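Local structure of transketolase (Campylobacter jejuni, 3L84) at residues L33-A36 with D37-S40; A258-E262 with E263-K267; N506-V509 with F510-K514; S623-V626 with N627-S631. The protein belongs to the transketolase family, whose members are built from two thiamine diphosphate-binding-type domains followed by a smaller C-terminal domain. All coordinates share one frame; numbering follows the deposited sequence. Where two conformers were deposited one is given.

Contact 1 of 4, residues L33-A36 with D37-S40; sequences LGLA and DILS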
loop_
_atom_site.group_PDB
_atom_site.type_symbol
_atom_site.label_atom_id
_atom_site.label_comp_id
_atom_site.label_asym_id
_atom_site.label_seq_id
_atom_site.Cartn_x
_atom_site.Cartn_y
_atom_site.Cartn_z
ATOM N N LEU A 33 -29.540 -1.876 -7.760
ATOM C CA LEU A 33 -30.607 -1.476 -8.670
ATOM C C LEU A 33 -30.070 -1.151 -10.060
ATOM O O LEU A 33 -30.717 -1.485 -11.058
ATOM C CB LEU A 33 -31.421 -0.303 -8.105
ATOM C CG LEU A 33 -32.650 -0.691 -7.289
ATOM C CD1 LEU A 33 -32.308 -1.584 -6.088
ATOM C CD2 LEU A 33 -33.369 0.557 -6.819
ATOM N N GLY A 34 -28.901 -0.538 -10.129
ATOM C CA GLY A 34 -28.275 -0.211 -11.400
ATOM C C GLY A 34 -27.797 -1.422 -12.165
ATOM O O GLY A 34 -27.763 -1.378 -13.383
ATOM N N LEU A 35 -27.472 -2.494 -11.454
ATOM C CA LEU A 35 -26.860 -3.684 -12.032
ATOM C C LEU A 35 -27.858 -4.834 -12.243
ATOM O O LEU A 35 -27.515 -5.875 -12.811
ATOM C CB LEU A 35 -25.703 -4.191 -11.172
ATOM C CG LEU A 35 -24.468 -3.293 -11.196
ATOM C CD1 LEU A 35 -23.528 -3.728 -10.072
ATOM C CD2 LEU A 35 -23.816 -3.382 -12.534
ATOM N N ALA A 36 -29.105 -4.664 -11.817
ATOM C CA ALA A 36 -30.035 -5.791 -11.790
ATOM C C ALA A 36 -30.407 -6.335 -13.165
ATOM O O ALA A 36 -30.583 -7.554 -13.318
ATOM C CB ALA A 36 -31.296 -5.427 -11.022
ATOM N N ASP A 37 -30.473 -5.448 -14.159
ATOM C CA ASP A 37 -30.786 -5.913 -15.499
ATOM C C ASP A 37 -29.621 -6.726 -16.083
ATOM O O ASP A 37 -29.824 -7.785 -16.694
ATOM C CB ASP A 37 -31.146 -4.735 -16.413
ATOM C CG ASP A 37 -32.337 -3.944 -15.900
ATOM O OD1 ASP A 37 -33.339 -4.555 -15.457
ATOM O OD2 ASP A 37 -32.257 -2.705 -15.871
ATOM N N ILE A 38 -28.396 -6.237 -15.896
ATOM C CA ILE A 38 -27.215 -6.955 -16.319
ATOM C C ILE A 38 -27.144 -8.333 -15.677
ATOM O O ILE A 38 -26.885 -9.318 -16.352
ATOM C CB ILE A 38 -25.945 -6.132 -16.015
ATOM C CG1 ILE A 38 -25.890 -4.879 -16.911
ATOM C CG2 ILE A 38 -24.669 -7.013 -16.151
ATOM C CD1 ILE A 38 -24.906 -3.785 -16.434
ATOM N N LEU A 39 -27.318 -8.410 -14.348
ATOM C CA LEU A 39 -27.235 -9.720 -13.677
ATOM C C LEU A 39 -28.324 -10.677 -14.123
ATOM O O LEU A 39 -28.078 -11.864 -14.259
ATOM C CB LEU A 39 -27.183 -9.535 -12.153
ATOM C CG LEU A 39 -26.861 -10.825 -11.389
ATOM C CD1 LEU A 39 -25.555 -11.483 -11.787
ATOM C CD2 LEU A 39 -26.863 -10.517 -9.882
ATOM N N SER A 40 -29.520 -10.164 -14.367
ATOM C CA SER A 40 -30.579 -11.012 -14.871
ATOM C C SER A 40 -30.216 -11.677 -16.180
ATOM O O SER A 40 -30.411 -12.872 -16.355
ATOM C CB SER A 40 -31.836 -10.191 -15.008
ATOM O OG SER A 40 -32.240 -9.815 -13.716
HETATM O O HOH W 1 -28.465 -3.304 -15.056
#

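Contact 2 of 4, residues A258-E262 with E263-K267; sequences APLGE and EVIKK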
loop_
_atom_site.group_PDB
_atom_site.type_symbol
_atom_site.label_atom_id
_atom_site.label_comp_id
_atom_site.label_asym_id
_atom_site.label_seq_id
_atom_site.Cartn_x
_atom_site.Cartn_y
_atom_site.Cartn_z
ATOM N N ALA A 258 -26.809 4.513 1.366
ATOM C CA ALA A 258 -27.800 4.600 2.413
ATOM C C ALA A 258 -29.081 3.968 1.917
ATOM O O ALA A 258 -29.344 3.973 0.732
ATOM C CB ALA A 258 -28.036 6.028 2.772
ATOM N N PRO A 259 -29.921 3.505 2.839
ATOM C CA PRO A 259 -31.228 2.938 2.462
ATOM C C PRO A 259 -32.047 3.892 1.596
ATOM O O PRO A 259 -31.968 5.119 1.742
ATOM C CB PRO A 259 -31.900 2.677 3.814
ATOM C CG PRO A 259 -30.743 2.483 4.782
ATOM C CD PRO A 259 -29.680 3.432 4.300
ATOM N N LEU A 260 -32.817 3.316 0.682
ATOM C CA LEU A 260 -33.658 4.101 -0.224
ATOM C C LEU A 260 -34.774 4.819 0.504
ATOM O O LEU A 260 -35.240 5.878 0.035
ATOM C CB LEU A 260 -34.273 3.212 -1.303
ATOM C CG LEU A 260 -33.286 2.509 -2.245
ATOM C CD1 LEU A 260 -34.058 1.596 -3.178
ATOM C CD2 LEU A 260 -32.448 3.484 -3.047
ATOM N N GLY A 261 -35.258 4.237 1.600
ATOM C CA GLY A 261 -36.431 4.753 2.338
ATOM C C GLY A 261 -37.687 3.981 1.996
ATOM O O GLY A 261 -37.866 3.523 0.871
ATOM N N GLU A 262 -38.571 3.843 2.984
ATOM C CA GLU A 262 -39.793 3.047 2.856
ATOM C C GLU A 262 -40.716 3.554 1.737
ATOM O O GLU A 262 -41.244 2.768 0.931
ATOM C CB GLU A 262 -40.534 3.011 4.186
ATOM C CG GLU A 262 -39.771 2.249 5.260
ATOM C CD GLU A 262 -40.509 2.140 6.581
ATOM O OE1 GLU A 262 -41.700 2.551 6.673
ATOM O OE2 GLU A 262 -39.879 1.654 7.551
ATOM N N GLU A 263 -40.884 4.866 1.661
ATOM C CA GLU A 263 -41.798 5.437 0.665
ATOM C C GLU A 263 -41.247 5.290 -0.755
ATOM O O GLU A 263 -42.001 4.990 -1.687
ATOM C CB GLU A 263 -42.129 6.887 1.014
ATOM C CG GLU A 263 -43.010 6.996 2.265
ATOM C CD GLU A 263 -44.305 6.143 2.186
ATOM O OE1 GLU A 263 -44.960 6.097 1.107
ATOM O OE2 GLU A 263 -44.655 5.507 3.210
ATOM N N VAL A 264 -39.934 5.446 -0.917
ATOM C CA VAL A 264 -39.302 5.283 -2.224
ATOM C C VAL A 264 -39.489 3.854 -2.693
ATOM O O VAL A 264 -39.795 3.611 -3.855
ATOM C CB VAL A 264 -37.810 5.658 -2.176
ATOM C CG1 VAL A 264 -37.064 5.142 -3.418
ATOM C CG2 VAL A 264 -37.663 7.193 -2.030
ATOM N N ILE A 265 -39.290 2.903 -1.778
ATOM C CA ILE A 265 -39.451 1.493 -2.143
ATOM C C ILE A 265 -40.901 1.161 -2.506
ATOM O O ILE A 265 -41.138 0.458 -3.485
ATOM C CB ILE A 265 -38.942 0.567 -1.020
ATOM C CG1 ILE A 265 -37.420 0.715 -0.881
ATOM C CG2 ILE A 265 -39.322 -0.918 -1.307
ATOM C CD1 ILE A 265 -36.848 0.051 0.403
ATOM N N LYS A 266 -41.860 1.710 -1.763
ATOM C CA LYS A 266 -43.287 1.488 -2.087
ATOM C C LYS A 266 -43.599 1.955 -3.492
ATOM O O LYS A 266 -44.232 1.226 -4.279
ATOM C CB LYS A 266 -44.212 2.189 -1.095
ATOM C CG LYS A 266 -44.268 1.484 0.251
ATOM C CD LYS A 266 -45.186 2.236 1.199
ATOM C CE LYS A 266 -45.167 1.646 2.600
ATOM N NZ LYS A 266 -46.304 2.180 3.441
ATOM N N LYS A 267 -43.161 3.161 -3.808
ATOM C CA LYS A 267 -43.372 3.727 -5.128
ATOM C C LYS A 267 -42.695 2.909 -6.227
ATOM O O LYS A 267 -43.271 2.710 -7.299
ATOM C CB LYS A 267 -42.951 5.197 -5.181
ATOM C CG LYS A 267 -43.837 6.104 -4.357
ATOM C CD LYS A 267 -43.330 7.517 -4.376
ATOM C CE LYS A 267 -44.189 8.434 -3.504
ATOM N NZ LYS A 267 -43.911 8.235 -2.050
#

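Contact 3 of 4, residues N506-V509 with F510-K514; sequences NEPV and FGDVK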
loop_
_atom_site.group_PDB
_atom_site.type_symbol
_atom_site.label_atom_id
_atom_site.label_comp_id
_atom_site.label_asym_id
_atom_site.label_seq_id
_atom_site.Cartn_x
_atom_site.Cartn_y
_atom_site.Cartn_z
ATOM N N ASN A 506 23.706 -23.506 16.214
ATOM C CA ASN A 506 23.758 -24.807 16.817
ATOM C C ASN A 506 22.339 -25.327 17.069
ATOM O O ASN A 506 21.362 -24.590 16.952
ATOM C CB ASN A 506 24.644 -24.767 18.074
ATOM C CG ASN A 506 26.106 -24.455 17.724
ATOM O OD1 ASN A 506 26.764 -25.221 17.010
ATOM N ND2 ASN A 506 26.602 -23.293 18.173
ATOM N N GLU A 507 22.222 -26.591 17.441
ATOM C CA GLU A 507 20.909 -27.212 17.565
ATOM C C GLU A 507 20.120 -26.669 18.771
ATOM O O GLU A 507 20.706 -26.216 19.743
ATOM C CB GLU A 507 21.033 -28.741 17.612
ATOM C CG GLU A 507 21.434 -29.344 16.235
ATOM C CD GLU A 507 21.111 -30.826 16.064
ATOM O OE1 GLU A 507 20.773 -31.249 14.914
ATOM O OE2 GLU A 507 21.201 -31.568 17.069
ATOM N N PRO A 508 18.779 -26.717 18.706
ATOM C CA PRO A 508 17.984 -26.281 19.849
ATOM C C PRO A 508 18.337 -27.048 21.136
ATOM O O PRO A 508 18.610 -28.261 21.101
ATOM C CB PRO A 508 16.555 -26.605 19.422
ATOM C CG PRO A 508 16.607 -26.641 17.939
ATOM C CD PRO A 508 17.926 -27.185 17.594
ATOM N N VAL A 509 18.352 -26.350 22.266
ATOM C CA VAL A 509 18.481 -26.902 23.616
ATOM C C VAL A 509 17.127 -27.329 24.197
ATOM O O VAL A 509 17.000 -28.334 24.881
ATOM C CB VAL A 509 19.116 -25.840 24.559
ATOM C CG1 VAL A 509 19.101 -26.298 26.003
ATOM C CG2 VAL A 509 20.531 -25.495 24.090
ATOM N N PHE A 510 16.106 -26.523 23.967
ATOM C CA PHE A 510 14.774 -26.796 24.490
ATOM C C PHE A 510 13.789 -26.058 23.586
ATOM O O PHE A 510 13.994 -24.898 23.265
ATOM C CB PHE A 510 14.618 -26.356 25.959
ATOM C CG PHE A 510 13.212 -26.479 26.446
ATOM C CD1 PHE A 510 12.680 -27.717 26.742
ATOM C CD2 PHE A 510 12.400 -25.380 26.525
ATOM C CE1 PHE A 510 11.350 -27.838 27.148
ATOM C CE2 PHE A 510 11.093 -25.495 26.952
ATOM C CZ PHE A 510 10.578 -26.706 27.245
ATOM N N GLY A 511 12.732 -26.748 23.168
ATOM C CA GLY A 511 11.782 -26.225 22.214
ATOM C C GLY A 511 12.290 -26.206 20.791
ATOM O O GLY A 511 13.423 -26.654 20.513
ATOM N N ASP A 512 11.484 -25.727 19.846
ATOM C CA ASP A 512 11.941 -25.650 18.472
ATOM C C ASP A 512 11.158 -24.539 17.759
ATOM O O ASP A 512 10.330 -23.846 18.354
ATOM C CB ASP A 512 11.819 -27.027 17.755
ATOM C CG ASP A 512 12.913 -27.255 16.709
ATOM O OD1 ASP A 512 13.441 -26.312 16.127
ATOM O OD2 ASP A 512 13.248 -28.460 16.521
ATOM N N VAL A 513 11.356 -24.429 16.460
ATOM C CA VAL A 513 10.715 -23.409 15.649
ATOM C C VAL A 513 9.200 -23.500 15.745
ATOM O O VAL A 513 8.532 -22.457 15.763
ATOM C CB VAL A 513 11.208 -23.519 14.187
ATOM C CG1 VAL A 513 10.467 -22.549 13.257
ATOM C CG2 VAL A 513 12.739 -23.246 14.091
ATOM N N LYS A 514 8.644 -24.711 15.879
ATOM C CA LYS A 514 7.199 -24.920 16.045
ATOM C C LYS A 514 6.593 -24.159 17.214
ATOM O O LYS A 514 5.377 -23.888 17.213
ATOM C CB LYS A 514 6.885 -26.431 16.182
ATOM C CG LYS A 514 7.395 -27.059 17.457
ATOM C CD LYS A 514 7.106 -28.546 17.587
ATOM C CE LYS A 514 7.965 -29.166 18.656
ATOM N NZ LYS A 514 8.033 -28.445 19.953
#

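Contact 4 of 4, residues S623-V626 with N627-S631; sequences SKLV and NFILS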
loop_
_atom_site.group_PDB
_atom_site.type_symbol
_atom_site.label_atom_id
_atom_site.label_comp_id
_atom_site.label_asym_id
_atom_site.label_seq_id
_atom_site.Cartn_x
_atom_site.Cartn_y
_atom_site.Cartn_z
ATOM N N SER A 623 30.103 -5.314 21.768
ATOM C CA SER A 623 30.497 -4.378 22.818
ATOM C C SER A 623 29.330 -3.455 23.191
ATOM O O SER A 623 29.092 -3.208 24.373
ATOM C CB SER A 623 31.703 -3.550 22.387
ATOM O OG SER A 623 32.864 -4.362 22.291
ATOM N N LYS A 624 28.609 -2.956 22.191
ATOM C CA LYS A 624 27.521 -2.019 22.480
ATOM C C LYS A 624 26.347 -2.717 23.152
ATOM O O LYS A 624 25.711 -2.173 24.054
ATOM C CB LYS A 624 27.079 -1.279 21.232
ATOM C CG LYS A 624 28.139 -0.303 20.722
ATOM C CD LYS A 624 27.712 0.385 19.470
ATOM C CE LYS A 624 28.651 1.484 18.993
ATOM N NZ LYS A 624 28.169 2.129 17.729
ATOM N N LEU A 625 26.019 -3.930 22.688
ATOM C CA LEU A 625 24.909 -4.636 23.281
ATOM C C LEU A 625 25.216 -5.049 24.715
ATOM O O LEU A 625 24.396 -4.889 25.600
ATOM C CB LEU A 625 24.492 -5.838 22.420
ATOM C CG LEU A 625 23.383 -6.691 23.000
ATOM C CD1 LEU A 625 22.110 -5.895 23.265
ATOM C CD2 LEU A 625 23.072 -7.865 22.046
ATOM N N VAL A 626 26.415 -5.538 24.952
ATOM C CA VAL A 626 26.808 -5.871 26.322
ATOM C C VAL A 626 26.782 -4.655 27.240
ATOM O O VAL A 626 26.318 -4.740 28.361
ATOM C CB VAL A 626 28.183 -6.535 26.341
ATOM C CG1 VAL A 626 28.781 -6.604 27.779
ATOM C CG2 VAL A 626 28.117 -7.933 25.720
ATOM N N ASN A 627 27.270 -3.521 26.759
ATOM C CA ASN A 627 27.186 -2.278 27.551
ATOM C C ASN A 627 25.756 -1.885 27.886
ATOM O O ASN A 627 25.478 -1.466 29.014
ATOM C CB ASN A 627 27.966 -1.153 26.864
ATOM C CG ASN A 627 29.452 -1.310 27.031
ATOM O OD1 ASN A 627 29.928 -2.060 27.891
ATOM N ND2 ASN A 627 30.208 -0.613 26.185
ATOM N N PHE A 628 24.844 -2.047 26.929
ATOM C CA PHE A 628 23.439 -1.791 27.154
ATOM C C PHE A 628 22.861 -2.745 28.221
ATOM O O PHE A 628 22.166 -2.312 29.155
ATOM C CB PHE A 628 22.709 -1.947 25.826
ATOM C CG PHE A 628 21.218 -1.789 25.924
ATOM C CD1 PHE A 628 20.620 -0.524 25.891
ATOM C CD2 PHE A 628 20.404 -2.895 26.040
ATOM C CE1 PHE A 628 19.246 -0.388 25.984
ATOM C CE2 PHE A 628 19.027 -2.769 26.094
ATOM C CZ PHE A 628 18.432 -1.515 26.079
ATOM N N ILE A 629 23.160 -4.039 28.100
ATOM C CA ILE A 629 22.631 -5.042 29.036
ATOM C C ILE A 629 23.152 -4.783 30.457
ATOM O O ILE A 629 22.422 -4.981 31.424
ATOM C CB ILE A 629 22.973 -6.443 28.543
ATOM C CG1 ILE A 629 22.197 -6.722 27.237
ATOM C CG2 ILE A 629 22.677 -7.519 29.608
ATOM C CD1 ILE A 629 22.546 -8.011 26.546
ATOM N N LEU A 630 24.396 -4.330 30.568
ATOM C CA LEU A 630 25.038 -4.040 31.872
ATOM C C LEU A 630 24.758 -2.626 32.349
ATOM O O LEU A 630 25.329 -2.171 33.348
ATOM C CB LEU A 630 26.530 -4.333 31.793
ATOM C CG LEU A 630 26.866 -5.811 31.535
ATOM C CD1 LEU A 630 28.378 -6.089 31.489
ATOM C CD2 LEU A 630 26.214 -6.771 32.586
ATOM N N SER A 631 23.833 -1.964 31.659
ATOM C CA SER A 631 23.355 -0.605 31.977
ATOM C C SER A 631 24.502 0.347 32.314
ATOM O O SER A 631 24.461 1.063 33.319
ATOM C CB SER A 631 22.258 -0.631 33.062
ATOM O OG SER A 631 22.663 -1.318 34.270
HETATM O O HOH W 2 31.249 -3.901 26.172
#

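Contact 1 of 4, residues L33-A36 with D37-S40
Ser40 meets Ala36 one helical turn away and grips its carbonyl twice. The hydroxyl OG of Ser40 donates to Ala36 O at 2.8 Å, and Ser40 N donates to the same oxygen at 3.0 Å; the two donors come from opposite faces of the carbonyl plane. The side chain can fold back in this way because OG lies beside its own backbone N (chi1 -66°). A further backbone bond, from Leu39 N to Leu35 O, is close to straight at 169° and also measures 3.0 Å. On another side of the helix the side chains of Leu35 and Ile38 cross obliquely, CD2 of Leu35 lying 4.1 Å from CD1 of Ile38.

Further out, helix 30-42 is kinked: the amide nitrogens of Asp37 and Ile38 lack their bonds to the preceding turn. A water fills in for one of them, donating to Gly34 O at 2.6 Å and accepting from Ile38 N at 3.1 Å. Asp37 turns its carboxylate from this turn to Arg14 of helix 3-24, as a salt bridge, and to His215, while Leu35 and Leu39 pack on Leu71 of helix 69-79. The segment is thus wedged between helices of the thiamine diphosphate-binding domain. With every touching residue buried, the chemistry implies that the kink is accommodated locally: water bridges Gly34 O and Ile38 N, and the serine hydroxyl adds a second donor to the carbonyl of Ala36.

Contact 2 of 4, residues A258-E262 with E263-K267
Leu260 packs against Val264 and Ile265 where a loop runs into helix 262-272, with Gly261 as the N-cap residue. The close side is apolar. CB of Leu260 lies 4.0 Å from Val264 CG1 and equally far from Ile265 CG1, and the Leu260 and Ile265 side chains cross at about a right angle. Ile265 bends CG1 back beside its own backbone N (chi1 -67°), which sets that carbon 3.3 Å from Gly261 O, the same oxygen that accepts from Ile265 N. Gly261 has a positive phi of 100°, a backbone conformation that suits glycine. Its N-H is taken by Gln22 of helix 3-24, and Leu260 and Ile265 also rest on that helix, so the first turn is fastened to its neighbour.

The other side, where Glu262, Glu263 and Lys267 are exposed, is far looser. Glu263 shares its carboxylate between two lysines in a salt-bridge network whose links are both long, OE2 to Lys266 NZ at 3.7 Å and OE1 to Lys267 NZ at 4.0 Å. Lys266 is held more firmly by its backbone, and its extended chain starts out close to a carbonyl oxygen: CG of Lys266 stands 3.4 Å from Glu262 O, which accepts from Lys266 N.

Contact 3 of 4, residues N506-V509 with F510-K514
Pro508 presents its ring to Gly511 and Asp512 across a turn that carries a classic beta bulge, in which Val509 and Phe510 both face Leu519 of strand 518-521. Different ring atoms of the proline serve the two partners: CB touches Gly511 O at 3.3 Å, and CG meets the Asp512 carboxylate, 3.7 Å from OD1, with the two side chains crossing at a slant. These are van der Waals contacts, and the backbone bonds that hold the bulge run to Leu519.

Phe510 is turned quite differently. Its ring is carried off from the proline, CG lying anti to the backbone N (chi1 173°), while CB stays 4.5 Å from Val509 CG1. The ring finds its company outside the turn: Arg575 makes a cation-pi contact with it, and Tyr572 meets it with the two ring planes about 30° apart. Gly511 follows with a positive phi, a conformation that favours glycine, and leads the chain from the bulge towards the short 3-10 segment that starts at Val513.

One oxygen of Asp512 does most of the work: OD1, the atom nearest the proline, also forms a salt bridge with Lys481 of helix 476-488, on which Pro508 packs as well. OD1 of Asp512 accepts from Val513 N at 2.8 Å, the donor approaching on the anti side and 21° out of the carboxylate plane.

Contact 4 of 4, residues S623-V626 with N627-S631
The ring of Phe628 is met obliquely by Leu625, whose CD1 comes within 4.4 Å of CD2 of the phenylalanine. Tyr600 of strand 598-600 joins the same ring in an edge-to-face arrangement. The other flat group, the amide of Asn627, folds back over the preceding turn: its CG sits 3.3 Å from Ser623 O, having been placed beside its own backbone N (chi1 -76°). A water joins the two residues at this exposed flank. It donates to Ser623 O at 2.9 Å and, weakly, to Asn627 OD1, while Ser623 O also accepts from Asn627 N.

Apolar pairs one turn apart line the side that faces the rest of the domain. CG of Leu625 and CD1 of Ile629 are 3.9 Å apart, and these two side chains run oblique to one another; Val626 and Leu630, by contrast, lie side by side and point the same way, with CG1 of the valine 3.8 Å from CD1 of the leucine. Leu625 and Ile629 continue onto helix 537-549, and Ile629 and Leu630 onto Phe528 of strand 528-532.

All of this belongs to helix 622-629, the last helix of the chain, which packs on the mixed sheet of the C-terminal part. It ends in a Schellman motif: Ser631, the C-prime residue, has a positive phi of 44° and gives its N-H to Phe628 O at 3.0 Å, and Lys632 N bonds to Asn627 O. One step earlier, Leu630 N still donates to Val626 O at 3.0 Å, although Leu630 itself has already left helical backbone angles.

Overall arrangement
Along the chain the four contacts follow in series, each closing before the next opens. Contacts 1 and 2 both lie in the thiamine diphosphate-binding domain. Their centres are about 18 Å apart and they touch, Leu33 CD2 lying 3.8 Å from Leu260 CD1; both also pack on helix 3-24. Contacts 3 and 4 lie far off, with centres about 26 Å from each other and nearest atoms about 16 Å apart, and are related through the mixed sheet: contact 3 bonds to strand 518-521 at one margin, and contact 4 packs on strands 528-532 and 598-600. Centres of contacts 1 and 4 are about 68 Å apart. The set thus samples both ends of an elongated, multidomain chain.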